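Local atomic coordinates of protein HTP-2 (Caenorhabditis elegans, PDB entry 4TZM), a protein that is a meiotic HORMA domain protein of the chromosome axis and binds a closure motif of its partner HTP-3. Residues V32-A45 and G233-Q245. Numbering follows the deposited sequence.
Sequences VSDPDRSSNFMIRA and GHLRPGHHAAHMQ
One face of the H239 imidazole carries the pyrrolidine of P35, whose CG stands 3.7 Å from the ring centroid, almost over the ring centre, in a CH-pi contact. At the edge of the same ring S33 O accepts a weak, strongly bent bond from NE2 (2.8 Å, 118°). The H240 ring is met at its edge by S38: with OG anti to the backbone N (chi1 165°), the hydroxyl hydrogen-bonds ND1 at 2.7 Å, and either could be the donor. S38 OG also accepts from H239 N at 2.9 Å, so this buried hydroxyl is bonded both to the loop and to the first residue of the following strand. G238 N donates a backbone hydrogen bond to V32 O (2.9 Å). Within the HORMA domain, the start of helix 35-56, with D34 as N-cap, is thereby fastened to loop 236-239, which joins hairpin strands 228-235 and 240-248 of the larger antiparallel sheet. Farther along the helix, M42, bent at chi2 (-52°), brings CE to 3.5 Å from H240 CB and against P237 CD and A242 CB. L235 sets CD1 3.6 Å from A45 CB and obliquely to the F41 ring, while CD2 lies at that ring's edge; V167 and M171 of helix 164-185 also touch F41.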
loop_
_atom_site.group_PDB
_atom_site.type_symbol
_atom_site.label_atom_id
_atom_site.label_comp_id
_atom_site.label_asym_id
_atom_site.label_seq_id
_atom_site.Cartn_x
_atom_site.Cartn_y
_atom_site.Cartn_z
ATOM N N VAL A 32 -5.024 11.218 -11.998
ATOM C CA VAL A 32 -4.376 9.914 -11.907
ATOM C C VAL A 32 -4.568 9.092 -13.178
ATOM O O VAL A 32 -4.334 7.884 -13.179
ATOM C CB VAL A 32 -4.917 9.098 -10.710
ATOM C CG1 VAL A 32 -4.603 9.794 -9.398
ATOM C CG2 VAL A 32 -6.422 8.872 -10.858
ATOM N N SER A 33 -4.992 9.748 -14.255
ATOM C CA SER A 33 -5.340 9.050 -15.492
ATOM C C SER A 33 -4.129 8.734 -16.375
ATOM O O SER A 33 -4.133 7.742 -17.105
ATOM C CB SER A 33 -6.361 9.873 -16.283
ATOM O OG SER A 33 -5.920 11.210 -16.448
ATOM N N ASP A 34 -3.099 9.573 -16.308
ATOM C CA ASP A 34 -1.894 9.377 -17.112
ATOM C C ASP A 34 -0.883 8.492 -16.365
ATOM O O ASP A 34 -0.910 8.432 -15.138
ATOM C CB ASP A 34 -1.275 10.732 -17.480
ATOM C CG ASP A 34 -0.769 11.486 -16.275
ATOM O OD1 ASP A 34 -1.570 12.215 -15.653
ATOM O OD2 ASP A 34 0.430 11.353 -15.954
ATOM N N PRO A 35 0.001 7.795 -17.107
ATOM C CA PRO A 35 0.919 6.795 -16.538
ATOM C C PRO A 35 1.779 7.276 -15.367
ATOM O O PRO A 35 1.914 6.547 -14.384
ATOM C CB PRO A 35 1.819 6.439 -17.722
ATOM C CG PRO A 35 0.963 6.673 -18.920
ATOM C CD PRO A 35 0.126 7.872 -18.576
ATOM N N ASP A 36 2.368 8.462 -15.476
ATOM C CA ASP A 36 3.231 8.969 -14.418
ATOM C C ASP A 36 2.449 9.319 -13.153
ATOM O O ASP A 36 2.874 8.990 -12.046
ATOM C CB ASP A 36 4.016 10.191 -14.905
ATOM C CG ASP A 36 5.250 9.809 -15.705
ATOM O OD1 ASP A 36 5.753 8.682 -15.516
ATOM O OD2 ASP A 36 5.719 10.636 -16.517
ATOM N N ARG A 37 1.308 9.981 -13.317
ATOM C CA ARG A 37 0.515 10.389 -12.163
ATOM C C ARG A 37 -0.279 9.217 -11.579
ATOM O O ARG A 37 -0.646 9.234 -10.404
ATOM C CB ARG A 37 -0.411 11.549 -12.538
ATOM C CG ARG A 37 0.241 12.913 -12.333
ATOM C CD ARG A 37 -0.666 14.066 -12.734
ATOM N NE ARG A 37 -0.790 14.191 -14.183
ATOM C CZ ARG A 37 -1.411 15.192 -14.798
ATOM N NH1 ARG A 37 -1.969 16.164 -14.090
ATOM N NH2 ARG A 37 -1.476 15.224 -16.123
ATOM N N SER A 38 -0.526 8.199 -12.398
ATOM C CA SER A 38 -1.132 6.955 -11.931
ATOM C C SER A 38 -0.165 6.242 -10.996
ATOM O O SER A 38 -0.561 5.618 -10.005
ATOM C CB SER A 38 -1.489 6.053 -13.113
ATOM O OG SER A 38 -1.761 4.727 -12.694
ATOM N N SER A 39 1.113 6.356 -11.342
ATOM C CA SER A 39 2.211 5.755 -10.606
ATOM C C SER A 39 2.546 6.583 -9.367
ATOM O O SER A 39 2.850 6.040 -8.302
ATOM C CB SER A 39 3.434 5.635 -11.513
ATOM O OG SER A 39 4.420 4.817 -10.922
ATOM N N ASN A 40 2.483 7.904 -9.510
ATOM C CA ASN A 40 2.673 8.793 -8.374
ATOM C C ASN A 40 1.597 8.562 -7.337
ATOM O O ASN A 40 1.832 8.717 -6.139
ATOM C CB ASN A 40 2.668 10.256 -8.816
ATOM C CG ASN A 40 3.955 10.656 -9.503
ATOM O OD1 ASN A 40 5.006 10.082 -9.235
ATOM N ND2 ASN A 40 3.881 11.641 -10.395
ATOM N N PHE A 41 0.406 8.188 -7.793
ATOM C CA PHE A 41 -0.657 7.917 -6.849
ATOM C C PHE A 41 -0.362 6.665 -6.017
ATOM O O PHE A 41 -0.609 6.652 -4.817
ATOM C CB PHE A 41 -2.010 7.762 -7.548
ATOM C CG PHE A 41 -3.087 7.311 -6.616
ATOM C CD1 PHE A 41 -3.732 8.222 -5.801
ATOM C CD2 PHE A 41 -3.408 5.970 -6.504
ATOM C CE1 PHE A 41 -4.700 7.808 -4.913
ATOM C CE2 PHE A 41 -4.372 5.553 -5.619
ATOM C CZ PHE A 41 -5.020 6.473 -4.821
ATOM N N MET A 42 0.152 5.613 -6.651
ATOM C CA MET A 42 0.442 4.373 -5.930
ATOM C C MET A 42 1.512 4.598 -4.861
ATOM O O MET A 42 1.455 4.016 -3.778
ATOM C CB MET A 42 0.893 3.269 -6.892
ATOM C CG MET A 42 -0.188 2.758 -7.838
ATOM S SD MET A 42 -1.697 2.259 -6.984
ATOM C CE MET A 42 -2.312 1.001 -8.088
ATOM N N ILE A 43 2.489 5.440 -5.183
ATOM C CA ILE A 43 3.537 5.816 -4.240
ATOM C C ILE A 43 2.940 6.458 -2.988
ATOM O O ILE A 43 3.300 6.097 -1.868
ATOM C CB ILE A 43 4.550 6.783 -4.892
ATOM C CG1 ILE A 43 5.175 6.128 -6.128
ATOM C CG2 ILE A 43 5.624 7.196 -3.900
ATOM C CD1 ILE A 43 6.259 6.945 -6.788
ATOM N N ARG A 44 2.021 7.400 -3.184
ATOM C CA ARG A 44 1.352 8.058 -2.070
ATOM C C ARG A 44 0.440 7.078 -1.335
ATOM O O ARG A 44 0.310 7.146 -0.118
ATOM C CB ARG A 44 0.549 9.271 -2.554
ATOM C CG ARG A 44 1.342 10.261 -3.408
ATOM C CD ARG A 44 2.591 10.793 -2.705
ATOM N NE ARG A 44 2.281 11.707 -1.607
ATOM C CZ ARG A 44 2.691 11.534 -0.354
ATOM N NH1 ARG A 44 3.432 10.481 -0.040
ATOM N NH2 ARG A 44 2.366 12.413 0.586
ATOM N N ALA A 45 -0.173 6.159 -2.076
ATOM C CA ALA A 45 -1.052 5.151 -1.483
ATOM C C ALA A 45 -0.291 4.198 -0.559
ATOM O O ALA A 45 -0.765 3.865 0.526
ATOM C CB ALA A 45 -1.770 4.363 -2.573
ATOM N N GLY A 233 -9.346 -3.942 0.387
ATOM C CA GLY A 233 -9.821 -3.207 -0.768
ATOM C C GLY A 233 -8.819 -3.161 -1.907
ATOM O O GLY A 233 -7.763 -3.794 -1.849
ATOM N N HIS A 234 -9.157 -2.404 -2.945
ATOM C CA HIS A 234 -8.320 -2.291 -4.130
ATOM C C HIS A 234 -8.206 -0.845 -4.609
ATOM O O HIS A 234 -8.927 0.038 -4.146
ATOM C CB HIS A 234 -8.873 -3.168 -5.254
ATOM C CG HIS A 234 -10.227 -2.748 -5.736
ATOM N ND1 HIS A 234 -11.397 -3.225 -5.183
ATOM C CD2 HIS A 234 -10.597 -1.889 -6.714
ATOM C CE1 HIS A 234 -12.428 -2.681 -5.804
ATOM N NE2 HIS A 234 -11.971 -1.868 -6.737
ATOM N N LEU A 235 -7.285 -0.620 -5.539
ATOM C CA LEU A 235 -7.061 0.689 -6.136
ATOM C C LEU A 235 -6.919 0.512 -7.642
ATOM O O LEU A 235 -6.247 -0.414 -8.098
ATOM C CB LEU A 235 -5.811 1.358 -5.543
ATOM C CG LEU A 235 -5.880 1.792 -4.074
ATOM C CD1 LEU A 235 -4.506 2.172 -3.530
ATOM C CD2 LEU A 235 -6.858 2.945 -3.898
ATOM N N ARG A 236 -7.571 1.376 -8.414
ATOM C CA ARG A 236 -7.486 1.298 -9.868
ATOM C C ARG A 236 -7.340 2.692 -10.466
ATOM O O ARG A 236 -8.315 3.273 -10.948
ATOM C CB ARG A 236 -8.720 0.589 -10.445
ATOM C CG ARG A 236 -8.713 0.351 -11.968
ATOM C CD ARG A 236 -7.454 -0.365 -12.434
ATOM N NE ARG A 236 -7.575 -0.940 -13.775
ATOM C CZ ARG A 236 -7.090 -0.387 -14.885
ATOM N NH1 ARG A 236 -6.452 0.774 -14.834
ATOM N NH2 ARG A 236 -7.243 -0.998 -16.051
ATOM N N PRO A 237 -6.119 3.248 -10.417
ATOM C CA PRO A 237 -5.855 4.470 -11.180
ATOM C C PRO A 237 -5.719 4.168 -12.670
ATOM O O PRO A 237 -6.073 3.072 -13.109
ATOM C CB PRO A 237 -4.541 4.985 -10.587
ATOM C CG PRO A 237 -3.900 3.801 -9.977
ATOM C CD PRO A 237 -5.008 2.906 -9.514
ATOM N N GLY A 238 -5.212 5.130 -13.434
ATOM C CA GLY A 238 -5.145 5.007 -14.879
ATOM C C GLY A 238 -4.426 3.789 -15.432
ATOM O O GLY A 238 -4.898 3.172 -16.386
ATOM N N HIS A 239 -3.282 3.433 -14.857
ATOM C CA HIS A 239 -2.438 2.429 -15.497
ATOM C C HIS A 239 -1.897 1.387 -14.533
ATOM O O HIS A 239 -1.026 0.593 -14.888
ATOM C CB HIS A 239 -1.288 3.125 -16.230
ATOM C CG HIS A 239 -1.754 4.103 -17.263
ATOM N ND1 HIS A 239 -1.799 3.805 -18.605
ATOM C CD2 HIS A 239 -2.234 5.363 -17.139
ATOM C CE1 HIS A 239 -2.270 4.845 -19.269
ATOM N NE2 HIS A 239 -2.542 5.804 -18.404
ATOM N N HIS A 240 -2.430 1.381 -13.319
ATOM C CA HIS A 240 -1.976 0.450 -12.303
ATOM C C HIS A 240 -3.159 -0.061 -11.496
ATOM O O HIS A 240 -4.228 0.548 -11.495
ATOM C CB HIS A 240 -0.963 1.117 -11.364
ATOM C CG HIS A 240 0.229 1.691 -12.062
ATOM N ND1 HIS A 240 0.191 2.900 -12.723
ATOM C CD2 HIS A 240 1.492 1.221 -12.210
ATOM C CE1 HIS A 240 1.380 3.151 -13.249
ATOM N NE2 HIS A 240 2.184 2.146 -12.950
ATOM N N ALA A 241 -2.961 -1.184 -10.817
ATOM C CA ALA A 241 -3.945 -1.690 -9.872
ATOM C C ALA A 241 -3.231 -2.281 -8.665
ATOM O O ALA A 241 -2.133 -2.823 -8.791
ATOM C CB ALA A 241 -4.854 -2.726 -10.529
ATOM N N ALA A 242 -3.857 -2.165 -7.498
ATOM C CA ALA A 242 -3.302 -2.726 -6.277
ATOM C C ALA A 242 -4.369 -3.498 -5.499
ATOM O O ALA A 242 -5.544 -3.121 -5.502
ATOM C CB ALA A 242 -2.706 -1.628 -5.415
ATOM N N HIS A 243 -3.962 -4.584 -4.848
ATOM C CA HIS A 243 -4.869 -5.357 -4.007
ATOM C C HIS A 243 -4.313 -5.472 -2.588
ATOM O O HIS A 243 -3.217 -6.001 -2.384
ATOM C CB HIS A 243 -5.102 -6.745 -4.596
ATOM C CG HIS A 243 -6.138 -7.540 -3.867
ATOM N ND1 HIS A 243 -5.840 -8.699 -3.184
ATOM C CD2 HIS A 243 -7.467 -7.339 -3.708
ATOM C CE1 HIS A 243 -6.945 -9.183 -2.641
ATOM N NE2 HIS A 243 -7.944 -8.375 -2.943
ATOM N N MET A 244 -5.074 -4.968 -1.620
ATOM C CA MET A 244 -4.666 -4.957 -0.216
ATOM C C MET A 244 -5.328 -6.106 0.552
ATOM O O MET A 244 -6.546 -6.301 0.480
ATOM C CB MET A 244 -5.011 -3.602 0.421
ATOM C CG MET A 244 -4.416 -3.366 1.808
ATOM S SD MET A 244 -2.617 -3.180 1.819
ATOM C CE MET A 244 -2.296 -2.986 3.573
ATOM N N GLN A 245 -4.518 -6.870 1.275
ATOM C CA GLN A 245 -4.996 -8.051 1.984
ATOM C C GLN A 245 -4.390 -8.131 3.377
ATOM O O GLN A 245 -3.332 -7.560 3.633
ATOM C CB GLN A 245 -4.657 -9.320 1.198
ATOM C CG GLN A 245 -5.850 -10.032 0.594
ATOM C CD GLN A 245 -5.451 -11.083 -0.427
ATOM O OE1 GLN A 245 -4.303 -11.130 -0.868
ATOM N NE2 GLN A 245 -6.402 -11.929 -0.811
#